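Local coordinates for lipoprotein (Mycoplasma mycoides subsp. capri, PDB 7ADK) that probably cleaves proteins, as a lipoprotein peptidase related to the chymotrypsin-like peptidases of the PA clan, at residues 545-548 and 549-552. Sequence-based numbering, arbitrary orientation.
Sequences VDFA and KLLD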
# COMPACT_ATOMS: atom_id res chain seq x y z
N VAL B 545 0.27 -31.93 -6.26
CA VAL B 545 0.69 -31.86 -4.86
C VAL B 545 0.03 -32.99 -4.07
O VAL B 545 -1.20 -33.08 -4.01
CB VAL B 545 0.39 -30.48 -4.26
CG1 VAL B 545 0.93 -30.40 -2.85
CG2 VAL B 545 1.01 -29.34 -5.06
N ASP B 546 0.83 -33.86 -3.45
CA ASP B 546 0.35 -35.00 -2.66
C ASP B 546 0.48 -34.71 -1.16
O ASP B 546 1.52 -34.95 -0.55
CB ASP B 546 1.08 -36.27 -3.12
CG ASP B 546 0.52 -37.58 -2.53
OD1 ASP B 546 -0.26 -37.55 -1.56
OD2 ASP B 546 0.83 -38.64 -3.11
N PHE B 547 -0.57 -34.13 -0.56
CA PHE B 547 -0.51 -33.69 0.84
C PHE B 547 -0.39 -34.86 1.84
O PHE B 547 0.16 -34.67 2.92
CB PHE B 547 -1.73 -32.84 1.17
CG PHE B 547 -1.79 -31.52 0.44
CD1 PHE B 547 -0.84 -30.52 0.76
CD2 PHE B 547 -2.76 -31.29 -0.54
CE1 PHE B 547 -0.88 -29.29 0.08
CE2 PHE B 547 -2.81 -30.05 -1.21
CZ PHE B 547 -1.86 -29.06 -0.90
N ALA B 548 -0.81 -36.08 1.47
CA ALA B 548 -0.62 -37.27 2.30
C ALA B 548 0.86 -37.68 2.45
O ALA B 548 1.19 -38.47 3.34
CB ALA B 548 -1.44 -38.41 1.74
N LYS B 549 1.77 -37.10 1.65
CA LYS B 549 3.21 -37.08 1.90
C LYS B 549 3.81 -35.67 1.85
O LYS B 549 4.94 -35.50 1.44
CB LYS B 549 3.98 -38.13 1.09
CG LYS B 549 3.90 -37.98 -0.44
CD LYS B 549 4.90 -38.90 -1.14
CE LYS B 549 4.50 -39.14 -2.58
NZ LYS B 549 5.49 -39.88 -3.35
N LEU B 550 3.08 -34.67 2.33
CA LEU B 550 3.66 -33.41 2.83
C LEU B 550 3.32 -33.19 4.31
O LEU B 550 4.09 -32.56 5.03
CB LEU B 550 3.17 -32.20 2.02
CG LEU B 550 3.74 -32.04 0.61
CD1 LEU B 550 3.10 -30.83 -0.04
CD2 LEU B 550 5.24 -31.82 0.60
N LEU B 551 2.19 -33.73 4.78
CA LEU B 551 1.81 -33.76 6.20
C LEU B 551 2.32 -35.01 6.93
O LEU B 551 2.05 -35.20 8.12
CB LEU B 551 0.30 -33.55 6.31
CG LEU B 551 -0.24 -32.31 5.60
CD1 LEU B 551 -1.73 -32.27 5.65
CD2 LEU B 551 0.30 -31.05 6.19
N ASP B 552 3.10 -35.86 6.26
CA ASP B 552 3.85 -36.96 6.87
C ASP B 552 5.08 -36.43 7.63
O ASP B 552 6.12 -36.11 7.03
CB ASP B 552 4.21 -37.97 5.78
CG ASP B 552 4.88 -39.25 6.30
OD1 ASP B 552 5.13 -39.36 7.51
OD2 ASP B 552 5.12 -40.16 5.47
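Phe547 opens a short 3-10 turn whose bonds reach on to Lys549 and Leu550, leading the chain out of strand 541-546, part of an antiparallel sheet, and into the loop before strand 556-562. It illustrates how a turn can be closed by backbone bonds while its side chains part between a polar flank and an apolar one. Lys549 N donates to Asp546 O at 3.1 Å, an i to i+3 bond, and the next step repeats it, Leu550 N reaching Phe547 O at 3.0 Å from well above the carbonyl plane. That oxygen also accepts Leu551 N at 2.9 Å, a nearly straight i to i+4 bond (N-H...O 170°), so two donors grip one carbonyl. On the polar flank, Lys549 CG sits between its backbone N and carbonyl carbon (chi1 62°), and the extended chain beyond it passes obliquely across the Asp546 carboxylate, with CE 3.7 Å from Asp546 OD2. The charged ends do not meet, Asp546 OD2 and Lys549 NZ staying 4.8 Å apart: the carboxylate forms a salt bridge with Lys442, whereas Lys549 NZ bonds to Asp501 O. On the apolar flank, Phe547 packs on Ile579 and Ile582 of helix 575-582, and both it and Leu550 touch Phe491. Leu550 CD1 approaches the Phe547 ring obliquely, 4.0 Å from Phe547 CD1. Val545 completes the cluster, crossing Leu550 at about a right angle: its CG1, anti to the backbone N (chi1 -176°), lies over one face of the Phe547 ring, offset toward the rim, and meets Leu550 CD1 at 3.6 Å.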